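Local coordinates for protein putative dihydrodipicolinate synthase (Thermus thermophilus, PDB 2PCQ) that is a member of the dihydrodipicolinate synthetase family, built on a closed eight-stranded TIM barrel, at residues P7-L16 with P251-A261; K225-K235 with R268-E279. One frame throughout, in Å; residues are numbered along the deposited sequence.

Contact 1 (P7-L16 with P251-A261); sequences PTPFDREGRL and PAGYPRPPYPA
Arg256 lies with its guanidinium almost parallel to the ring of Phe10, the two planes 16° apart, while the arginine side chain crosses that of Phe10 at about a right angle. Its CD sits over one face of the ring, 3.9 Å from the centroid, a CH-pi contact that a long aliphatic chain ending in a flat cation is well suited to make. That side chain runs extended from CG to NE, with CG anti to the backbone N (chi1 -151°), and delivers Arg256 NE to Gly14 O at 2.7 Å, in the carbonyl plane; NH2 adds a weak bond to the same oxygen. NH2 also forms a salt bridge with Glu51, a second partner for its charge. Gly14 closes a type I turn that begins at Asp11, and a CB there would run into Pro257 CD.

A second arginine meets a second ring more obliquely, at 35° between planes: Arg12 lays CG over the centre of the Tyr254 face, 3.8 Å from the centroid, and its guanidinium continues above CE1. Between these two pairs the backbones join, Tyr254 N to Phe10 O at 2.8 Å. Gly253 lets the chain come this close, since a CB would strike that same oxygen. The arrangement joins the loop after the first strand of a TIM barrel to the segment that links helices 216-247 and 266-278, C-terminal to the barrel.

Contact 2 (K225-K235 with R268-E279); sequences KLFPLGDLLAK and RFLPVLEGLKEE
Leu232 of helix 225-235 packs against Arg268, Phe269 and Val272 of the facing helix, and its CB and two methyls each have a different closest neighbour. Leu232 CB lies near the plane of the Phe269 ring, at its edge, 3.7 Å from Phe269 CD1. With CG anti to the carbonyl carbon (chi1 -77°), the fork is carried on past the ring and its two methyls part: Leu232 CD1 meets Val272 CG2 at 3.8 Å, whereas CD2 of Leu232 lies over one face of the Arg268 guanidinium, 3.4 Å from Arg268 NH2. A branched apolar side chain suits this place because one methyl can pack in the seam while the other rests over the rim of the flat cation's face. The guanidinium itself binds a water through NH1, and Lys235, weakly bonded to that water, is also paired with Asp231.

One turn earlier, Leu229 divides its methyls in a similar way, CD1 to Phe269 CZ at 3.5 Å and CD2 to Leu276 CD1 at 3.7 Å. At the far end Lys225 slides past Leu276 and bends at its last two torsions, so that NZ meets Glu279 OE1 at 2.9 Å on the syn side in a salt bridge. Apolar residues thus fill the middle and charged ones the margins of a roughly antiparallel pair whose segment axes approach to 9.7 Å, with 143° between their N-to-C directions, in the helical C-terminal part beyond the TIM barrel.

Overall arrangement
From the N terminus, the chain leaves strand 2-6 through residues 7-16, whose partner segment comes only after the rest of the eight-stranded barrel and helix 216-247 in the sequence. That helix carries 225-235. After it, segment 251-261 returns to the first loop and completes contact 1; helix 266-278 then folds back beside the long helix, and contact 2 closes a much shorter loop of 32 intervening residues. The segments alternate, so the two loops cross instead of nesting. Their centres are 22 Å apart and they do not touch, but helix 216-247 connects them: its Lys242 and Arg246 bond to contact 1, while its earlier turns form one side of contact 2.

Contact 1 (P7-L16 with P251-A261)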
loop_
_atom_site.group_PDB
_atom_site.type_symbol
_atom_site.label_atom_id
_atom_site.label_comp_id
_atom_site.label_asym_id
_atom_site.label_seq_id
_atom_site.Cartn_x
_atom_site.Cartn_y
_atom_site.Cartn_z
ATOM N N PRO A 7 -26.970 12.581 2.896
ATOM C CA PRO A 7 -26.525 12.754 1.515
ATOM C C PRO A 7 -27.092 14.042 0.941
ATOM O O PRO A 7 -28.034 14.611 1.493
ATOM C CB PRO A 7 -27.072 11.509 0.819
ATOM C CG PRO A 7 -28.327 11.228 1.576
ATOM C CD PRO A 7 -27.903 11.445 3.015
ATOM N N THR A 8 -26.492 14.518 -0.146
ATOM C CA THR A 8 -26.959 15.726 -0.811
ATOM C C THR A 8 -27.625 15.258 -2.100
ATOM O O THR A 8 -26.967 14.724 -2.992
ATOM C CB THR A 8 -25.798 16.676 -1.141
ATOM O OG1 THR A 8 -25.144 17.060 0.076
ATOM C CG2 THR A 8 -26.318 17.925 -1.846
ATOM N N PRO A 9 -28.949 15.441 -2.204
ATOM C CA PRO A 9 -29.741 15.040 -3.370
ATOM C C PRO A 9 -29.468 15.759 -4.683
ATOM O O PRO A 9 -29.325 16.976 -4.717
ATOM C CB PRO A 9 -31.185 15.269 -2.909
ATOM C CG PRO A 9 -31.100 15.211 -1.409
ATOM C CD PRO A 9 -29.824 15.955 -1.137
ATOM N N PHE A 10 -29.402 14.974 -5.756
ATOM C CA PHE A 10 -29.226 15.466 -7.122
ATOM C C PHE A 10 -30.295 14.688 -7.891
ATOM O O PHE A 10 -30.627 13.568 -7.501
ATOM C CB PHE A 10 -27.859 15.069 -7.706
ATOM C CG PHE A 10 -26.681 15.717 -7.034
ATOM C CD1 PHE A 10 -26.384 17.059 -7.255
ATOM C CD2 PHE A 10 -25.861 14.978 -6.178
ATOM C CE1 PHE A 10 -25.287 17.660 -6.634
ATOM C CE2 PHE A 10 -24.766 15.565 -5.554
ATOM C CZ PHE A 10 -24.476 16.911 -5.780
ATOM N N ASP A 11 -30.853 15.261 -8.955
ATOM C CA ASP A 11 -31.818 14.498 -9.738
ATOM C C ASP A 11 -30.959 13.597 -10.619
ATOM O O ASP A 11 -29.733 13.625 -10.510
ATOM C CB ASP A 11 -32.715 15.403 -10.599
ATOM C CG ASP A 11 -31.929 16.338 -11.501
ATOM O OD1 ASP A 11 -30.858 15.943 -12.012
ATOM O OD2 ASP A 11 -32.404 17.474 -11.712
ATOM N N ARG A 12 -31.583 12.802 -11.484
ATOM C CA ARG A 12 -30.834 11.898 -12.355
ATOM C C ARG A 12 -29.841 12.595 -13.284
ATOM O O ARG A 12 -28.839 11.996 -13.684
ATOM C CB ARG A 12 -31.795 11.042 -13.185
ATOM C CG ARG A 12 -32.399 9.871 -12.423
ATOM C CD ARG A 12 -33.416 9.126 -13.274
ATOM N NE ARG A 12 -33.988 7.978 -12.579
ATOM C CZ ARG A 12 -33.326 6.857 -12.312
ATOM N NH1 ARG A 12 -32.060 6.721 -12.682
ATOM N NH2 ARG A 12 -33.933 5.869 -11.675
ATOM N N GLU A 13 -30.113 13.851 -13.626
ATOM C CA GLU A 13 -29.221 14.600 -14.511
ATOM C C GLU A 13 -28.060 15.257 -13.762
ATOM O O GLU A 13 -27.164 15.836 -14.377
ATOM C CB GLU A 13 -30.003 15.666 -15.283
ATOM C CG GLU A 13 -30.942 15.115 -16.350
ATOM C CD GLU A 13 -32.060 14.266 -15.774
ATOM O OE1 GLU A 13 -32.803 14.767 -14.901
ATOM O OE2 GLU A 13 -32.200 13.098 -16.199
ATOM N N GLY A 14 -28.083 15.176 -12.436
ATOM C CA GLY A 14 -27.005 15.754 -11.654
ATOM C C GLY A 14 -27.263 17.149 -11.125
ATOM O O GLY A 14 -26.350 17.801 -10.625
ATOM N N ARG A 15 -28.501 17.617 -11.235
ATOM C CA ARG A 15 -28.845 18.946 -10.740
ATOM C C ARG A 15 -29.110 18.903 -9.237
ATOM O O ARG A 15 -29.823 18.027 -8.750
ATOM C CB ARG A 15 -30.090 19.480 -11.462
ATOM C CG ARG A 15 -29.868 19.850 -12.926
ATOM C CD ARG A 15 -31.142 20.416 -13.551
ATOM N NE ARG A 15 -32.144 19.381 -13.791
ATOM C CZ ARG A 15 -32.280 18.720 -14.937
ATOM N NH1 ARG A 15 -31.480 18.989 -15.961
ATOM N NH2 ARG A 15 -33.209 17.779 -15.058
ATOM N N LEU A 16 -28.524 19.844 -8.502
ATOM C CA LEU A 16 -28.732 19.909 -7.062
ATOM C C LEU A 16 -30.225 20.107 -6.814
ATOM O O LEU A 16 -30.857 20.951 -7.451
ATOM C CB LEU A 16 -27.952 21.082 -6.463
ATOM C CG LEU A 16 -28.197 21.353 -4.974
ATOM C CD1 LEU A 16 -27.730 20.158 -4.151
ATOM C CD2 LEU A 16 -27.464 22.617 -4.548
ATOM N N PRO A 251 -36.500 11.397 -0.063
ATOM C CA PRO A 251 -35.939 12.088 -1.231
ATOM C C PRO A 251 -34.414 12.258 -1.246
ATOM O O PRO A 251 -33.913 13.381 -1.325
ATOM C CB PRO A 251 -36.667 13.430 -1.202
ATOM C CG PRO A 251 -36.742 13.710 0.262
ATOM C CD PRO A 251 -37.168 12.358 0.837
ATOM N N ALA A 252 -33.682 11.149 -1.195
ATOM C CA ALA A 252 -32.223 11.193 -1.194
ATOM C C ALA A 252 -31.628 11.513 -2.562
ATOM O O ALA A 252 -30.469 11.911 -2.665
ATOM C CB ALA A 252 -31.666 9.870 -0.688
ATOM N N GLY A 253 -32.415 11.337 -3.617
ATOM C CA GLY A 253 -31.906 11.622 -4.944
ATOM C C GLY A 253 -30.890 10.597 -5.432
ATOM O O GLY A 253 -30.848 9.465 -4.944
ATOM N N TYR A 254 -30.057 11.008 -6.386
ATOM C CA TYR A 254 -29.060 10.123 -6.985
ATOM C C TYR A 254 -27.651 10.692 -6.931
ATOM O O TYR A 254 -27.462 11.902 -6.798
ATOM C CB TYR A 254 -29.420 9.877 -8.452
ATOM C CG TYR A 254 -30.830 9.383 -8.648
ATOM C CD1 TYR A 254 -31.100 8.025 -8.791
ATOM C CD2 TYR A 254 -31.904 10.273 -8.641
ATOM C CE1 TYR A 254 -32.406 7.563 -8.922
ATOM C CE2 TYR A 254 -33.209 9.826 -8.768
ATOM C CZ TYR A 254 -33.455 8.472 -8.907
ATOM O OH TYR A 254 -34.750 8.029 -9.025
ATOM N N PRO A 255 -26.637 9.819 -7.033
ATOM C CA PRO A 255 -25.247 10.285 -7.004
ATOM C C PRO A 255 -25.040 11.141 -8.254
ATOM O O PRO A 255 -25.674 10.902 -9.282
ATOM C CB PRO A 255 -24.445 8.986 -7.063
ATOM C CG PRO A 255 -25.359 7.992 -6.400
ATOM C CD PRO A 255 -26.699 8.349 -6.998
ATOM N N ARG A 256 -24.160 12.129 -8.181
ATOM C CA ARG A 256 -23.935 12.980 -9.341
ATOM C C ARG A 256 -23.154 12.221 -10.413
ATOM O O ARG A 256 -22.164 11.560 -10.109
ATOM C CB ARG A 256 -23.182 14.250 -8.929
ATOM C CG ARG A 256 -23.493 15.437 -9.820
ATOM C CD ARG A 256 -22.967 16.761 -9.265
ATOM N NE ARG A 256 -23.791 17.858 -9.766
ATOM C CZ ARG A 256 -23.538 19.153 -9.604
ATOM N NH1 ARG A 256 -22.461 19.562 -8.948
ATOM N NH2 ARG A 256 -24.386 20.046 -10.098
ATOM N N PRO A 257 -23.608 12.286 -11.683
ATOM C CA PRO A 257 -22.908 11.583 -12.766
ATOM C C PRO A 257 -21.432 11.961 -12.723
ATOM O O PRO A 257 -21.092 13.086 -12.355
ATOM C CB PRO A 257 -23.606 12.102 -14.021
ATOM C CG PRO A 257 -25.016 12.333 -13.536
ATOM C CD PRO A 257 -24.785 13.008 -12.199
ATOM N N PRO A 258 -20.542 11.056 -13.160
ATOM C CA PRO A 258 -20.744 9.717 -13.722
ATOM C C PRO A 258 -21.044 8.567 -12.759
ATOM O O PRO A 258 -21.048 7.410 -13.170
ATOM C CB PRO A 258 -19.446 9.483 -14.468
ATOM C CG PRO A 258 -18.450 10.037 -13.482
ATOM C CD PRO A 258 -19.098 11.343 -13.034
ATOM N N TYR A 259 -21.281 8.861 -11.489
ATOM C CA TYR A 259 -21.562 7.781 -10.555
ATOM C C TYR A 259 -22.926 7.138 -10.831
ATOM O O TYR A 259 -23.869 7.812 -11.249
ATOM C CB TYR A 259 -21.432 8.289 -9.118
ATOM C CG TYR A 259 -19.985 8.588 -8.764
ATOM C CD1 TYR A 259 -19.443 9.864 -8.942
ATOM C CD2 TYR A 259 -19.141 7.573 -8.311
ATOM C CE1 TYR A 259 -18.092 10.118 -8.677
ATOM C CE2 TYR A 259 -17.794 7.814 -8.048
ATOM C CZ TYR A 259 -17.278 9.087 -8.228
ATOM O OH TYR A 259 -15.950 9.318 -7.949
ATOM N N PRO A 260 -23.038 5.816 -10.609
ATOM C CA PRO A 260 -24.256 5.029 -10.833
ATOM C C PRO A 260 -25.466 5.344 -9.965
ATOM O O PRO A 260 -25.351 5.554 -8.755
ATOM C CB PRO A 260 -23.767 3.595 -10.650
ATOM C CG PRO A 260 -22.765 3.744 -9.551
ATOM C CD PRO A 260 -21.997 4.985 -9.975
ATOM N N ALA A 261 -26.634 5.360 -10.603
ATOM C CA ALA A 261 -27.894 5.636 -9.923
ATOM C C ALA A 261 -28.267 4.489 -8.986
ATOM O O ALA A 261 -28.973 4.683 -7.994
ATOM C CB ALA A 261 -29.001 5.850 -10.951
#

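Contact 2 (K225-K235 with R268-E279)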
loop_
_atom_site.group_PDB
_atom_site.type_symbol
_atom_site.label_atom_id
_atom_site.label_comp_id
_atom_site.label_asym_id
_atom_site.label_seq_id
_atom_site.Cartn_x
_atom_site.Cartn_y
_atom_site.Cartn_z
ATOM N N LYS A 225 -26.159 -7.739 15.297
ATOM C CA LYS A 225 -27.336 -7.561 14.454
ATOM C C LYS A 225 -27.133 -6.471 13.404
ATOM O O LYS A 225 -27.577 -6.605 12.260
ATOM C CB LYS A 225 -28.553 -7.214 15.312
ATOM C CG LYS A 225 -29.826 -6.959 14.509
ATOM C CD LYS A 225 -31.017 -6.704 15.422
ATOM C CE LYS A 225 -31.353 -7.936 16.254
ATOM N NZ LYS A 225 -31.722 -9.096 15.394
ATOM N N LEU A 226 -26.456 -5.394 13.794
ATOM C CA LEU A 226 -26.216 -4.275 12.887
ATOM C C LEU A 226 -24.968 -4.414 12.006
ATOM O O LEU A 226 -24.777 -3.635 11.071
ATOM C CB LEU A 226 -26.128 -2.969 13.688
ATOM C CG LEU A 226 -27.380 -2.559 14.473
ATOM C CD1 LEU A 226 -27.093 -1.309 15.308
ATOM C CD2 LEU A 226 -28.529 -2.306 13.500
ATOM N N PHE A 227 -24.125 -5.398 12.291
ATOM C CA PHE A 227 -22.906 -5.581 11.508
ATOM C C PHE A 227 -23.125 -5.688 9.990
ATOM O O PHE A 227 -22.478 -4.983 9.220
ATOM C CB PHE A 227 -22.135 -6.816 11.987
ATOM C CG PHE A 227 -20.903 -7.103 11.172
ATOM C CD1 PHE A 227 -19.717 -6.410 11.410
ATOM C CD2 PHE A 227 -20.948 -8.015 10.119
ATOM C CE1 PHE A 227 -18.592 -6.618 10.607
ATOM C CE2 PHE A 227 -19.830 -8.231 9.307
ATOM C CZ PHE A 227 -18.651 -7.531 9.551
ATOM N N PRO A 228 -24.030 -6.580 9.541
ATOM C CA PRO A 228 -24.278 -6.730 8.101
ATOM C C PRO A 228 -24.693 -5.431 7.416
ATOM O O PRO A 228 -24.246 -5.138 6.307
ATOM C CB PRO A 228 -25.374 -7.795 8.050
ATOM C CG PRO A 228 -25.068 -8.639 9.249
ATOM C CD PRO A 228 -24.792 -7.586 10.303
ATOM N N LEU A 229 -25.549 -4.659 8.083
ATOM C CA LEU A 229 -26.018 -3.386 7.547
ATOM C C LEU A 229 -24.847 -2.420 7.372
ATOM O O LEU A 229 -24.670 -1.829 6.309
ATOM C CB LEU A 229 -27.052 -2.752 8.489
ATOM C CG LEU A 229 -27.578 -1.370 8.074
ATOM C CD1 LEU A 229 -28.638 -1.543 6.996
ATOM C CD2 LEU A 229 -28.163 -0.634 9.278
ATOM N N GLY A 230 -24.049 -2.264 8.424
ATOM C CA GLY A 230 -22.916 -1.359 8.361
ATOM C C GLY A 230 -21.816 -1.811 7.418
ATOM O O GLY A 230 -21.198 -0.988 6.744
ATOM N N ASP A 231 -21.577 -3.119 7.374
ATOM C CA ASP A 231 -20.544 -3.702 6.519
ATOM C C ASP A 231 -20.871 -3.536 5.042
ATOM O O ASP A 231 -20.027 -3.101 4.262
ATOM C CB ASP A 231 -20.377 -5.191 6.835
ATOM C CG ASP A 231 -19.375 -5.879 5.915
ATOM O OD1 ASP A 231 -18.167 -5.571 6.002
ATOM O OD2 ASP A 231 -19.797 -6.727 5.099
ATOM N N LEU A 232 -22.094 -3.890 4.659
ATOM C CA LEU A 232 -22.505 -3.768 3.264
ATOM C C LEU A 232 -22.597 -2.318 2.816
ATOM O O LEU A 232 -22.204 -1.984 1.703
ATOM C CB LEU A 232 -23.852 -4.459 3.036
ATOM C CG LEU A 232 -23.788 -5.984 2.957
ATOM C CD1 LEU A 232 -25.194 -6.551 2.891
ATOM C CD2 LEU A 232 -22.974 -6.401 1.729
ATOM N N LEU A 233 -23.113 -1.454 3.683
ATOM C CA LEU A 233 -23.239 -0.046 3.339
ATOM C C LEU A 233 -21.867 0.568 3.070
ATOM O O LEU A 233 -21.713 1.385 2.162
ATOM C CB LEU A 233 -23.948 0.715 4.464
ATOM C CG LEU A 233 -24.412 2.139 4.143
ATOM C CD1 LEU A 233 -25.342 2.118 2.930
ATOM C CD2 LEU A 233 -25.123 2.736 5.356
ATOM N N ALA A 234 -20.870 0.172 3.856
ATOM C CA ALA A 234 -19.518 0.690 3.678
ATOM C C ALA A 234 -18.984 0.276 2.311
ATOM O O ALA A 234 -18.263 1.033 1.665
ATOM C CB ALA A 234 -18.599 0.166 4.778
ATOM N N LYS A 235 -19.341 -0.926 1.874
ATOM C CA LYS A 235 -18.898 -1.421 0.576
ATOM C C LYS A 235 -19.654 -0.740 -0.560
ATOM O O LYS A 235 -19.090 -0.491 -1.623
ATOM C CB LYS A 235 -19.099 -2.940 0.485
ATOM C CG LYS A 235 -18.206 -3.742 1.417
ATOM C CD LYS A 235 -18.590 -5.218 1.420
ATOM C CE LYS A 235 -17.678 -6.024 2.334
ATOM N NZ LYS A 235 -18.152 -7.423 2.485
ATOM N N ARG A 268 -28.006 -7.776 -2.512
ATOM C CA ARG A 268 -27.555 -8.319 -1.236
ATOM C C ARG A 268 -28.038 -7.454 -0.075
ATOM O O ARG A 268 -28.338 -7.956 1.004
ATOM C CB ARG A 268 -26.027 -8.391 -1.195
ATOM C CG ARG A 268 -25.414 -9.431 -2.115
ATOM C CD ARG A 268 -23.899 -9.278 -2.168
ATOM N NE ARG A 268 -23.284 -9.410 -0.851
ATOM C CZ ARG A 268 -21.998 -9.176 -0.602
ATOM N NH1 ARG A 268 -21.192 -8.794 -1.585
ATOM N NH2 ARG A 268 -21.517 -9.326 0.625
ATOM N N PHE A 269 -28.115 -6.149 -0.305
ATOM C CA PHE A 269 -28.530 -5.219 0.738
ATOM C C PHE A 269 -30.027 -5.230 1.034
ATOM O O PHE A 269 -30.428 -5.140 2.192
ATOM C CB PHE A 269 -28.115 -3.797 0.357
ATOM C CG PHE A 269 -28.128 -2.834 1.505
ATOM C CD1 PHE A 269 -27.166 -2.916 2.508
ATOM C CD2 PHE A 269 -29.086 -1.831 1.576
ATOM C CE1 PHE A 269 -27.158 -2.010 3.564
ATOM C CE2 PHE A 269 -29.087 -0.920 2.626
ATOM C CZ PHE A 269 -28.118 -1.008 3.624
ATOM N N LEU A 270 -30.846 -5.333 -0.009
ATOM C CA LEU A 270 -32.302 -5.321 0.140
ATOM C C LEU A 270 -32.820 -6.179 1.296
ATOM O O LEU A 270 -33.478 -5.668 2.200
ATOM C CB LEU A 270 -32.971 -5.742 -1.179
ATOM C CG LEU A 270 -34.504 -5.818 -1.224
ATOM C CD1 LEU A 270 -35.116 -4.473 -0.855
ATOM C CD2 LEU A 270 -34.945 -6.240 -2.623
ATOM N N PRO A 271 -32.523 -7.489 1.292
ATOM C CA PRO A 271 -33.007 -8.336 2.387
ATOM C C PRO A 271 -32.484 -7.931 3.765
ATOM O O PRO A 271 -33.169 -8.112 4.772
ATOM C CB PRO A 271 -32.557 -9.738 1.971
ATOM C CG PRO A 271 -31.338 -9.476 1.143
ATOM C CD PRO A 271 -31.755 -8.285 0.318
ATOM N N VAL A 272 -31.270 -7.390 3.811
ATOM C CA VAL A 272 -30.701 -6.960 5.080
ATOM C C VAL A 272 -31.513 -5.782 5.614
ATOM O O VAL A 272 -31.900 -5.762 6.781
ATOM C CB VAL A 272 -29.218 -6.535 4.926
ATOM C CG1 VAL A 272 -28.720 -5.899 6.217
ATOM C CG2 VAL A 272 -28.362 -7.751 4.590
ATOM N N LEU A 273 -31.777 -4.809 4.747
ATOM C CA LEU A 273 -32.546 -3.631 5.130
ATOM C C LEU A 273 -33.979 -4.007 5.507
ATOM O O LEU A 273 -34.487 -3.582 6.545
ATOM C CB LEU A 273 -32.566 -2.621 3.982
ATOM C CG LEU A 273 -33.331 -1.318 4.225
ATOM C CD1 LEU A 273 -32.774 -0.622 5.460
ATOM C CD2 LEU A 273 -33.210 -0.416 3.001
ATOM N N GLU A 274 -34.629 -4.800 4.656
ATOM C CA GLU A 274 -36.000 -5.229 4.916
ATOM C C GLU A 274 -36.104 -6.014 6.218
ATOM O O GLU A 274 -37.093 -5.903 6.939
ATOM C CB GLU A 274 -36.527 -6.080 3.757
ATOM C CG GLU A 274 -36.977 -5.272 2.552
ATOM C CD GLU A 274 -38.023 -4.231 2.914
ATOM O OE1 GLU A 274 -39.002 -4.580 3.609
ATOM O OE2 GLU A 274 -37.871 -3.062 2.505
ATOM N N GLY A 275 -35.079 -6.809 6.513
ATOM C CA GLY A 275 -35.077 -7.592 7.735
ATOM C C GLY A 275 -35.091 -6.700 8.962
ATOM O O GLY A 275 -35.863 -6.921 9.897
ATOM N N LEU A 276 -34.231 -5.686 8.965
ATOM C CA LEU A 276 -34.168 -4.757 10.084
ATOM C C LEU A 276 -35.458 -3.955 10.163
ATOM O O LEU A 276 -35.926 -3.622 11.251
ATOM C CB LEU A 276 -32.978 -3.804 9.930
ATOM C CG LEU A 276 -31.598 -4.402 10.216
ATOM C CD1 LEU A 276 -30.509 -3.387 9.895
ATOM C CD2 LEU A 276 -31.524 -4.817 11.678
ATOM N N LYS A 277 -36.037 -3.647 9.010
ATOM C CA LYS A 277 -37.273 -2.880 8.992
ATOM C C LYS A 277 -38.406 -3.681 9.627
ATOM O O LYS A 277 -39.219 -3.138 10.372
ATOM C CB LYS A 277 -37.654 -2.497 7.562
ATOM C CG LYS A 277 -38.885 -1.608 7.489
ATOM C CD LYS A 277 -39.252 -1.283 6.054
ATOM C CE LYS A 277 -40.502 -0.428 5.996
ATOM N NZ LYS A 277 -40.931 -0.186 4.595
ATOM N N GLU A 278 -38.449 -4.976 9.328
ATOM C CA GLU A 278 -39.477 -5.858 9.870
ATOM C C GLU A 278 -39.319 -5.976 11.385
ATOM O O GLU A 278 -40.301 -6.157 12.103
ATOM C CB GLU A 278 -39.377 -7.237 9.215
ATOM C CG GLU A 278 -40.450 -8.222 9.646
ATOM C CD GLU A 278 -41.855 -7.717 9.366
ATOM O OE1 GLU A 278 -42.126 -7.313 8.214
ATOM O OE2 GLU A 278 -42.691 -7.728 10.297
ATOM N N GLU A 279 -38.081 -5.872 11.865
ATOM C CA GLU A 279 -37.806 -5.945 13.299
ATOM C C GLU A 279 -38.152 -4.630 13.985
ATOM O O GLU A 279 -38.154 -4.552 15.212
ATOM C CB GLU A 279 -36.330 -6.248 13.568
ATOM C CG GLU A 279 -35.873 -7.634 13.195
ATOM C CD GLU A 279 -34.473 -7.912 13.703
ATOM O OE1 GLU A 279 -34.272 -7.871 14.934
ATOM O OE2 GLU A 279 -33.574 -8.166 12.881
HETATM O O HOH W 1 -18.033 -8.626 -0.661
#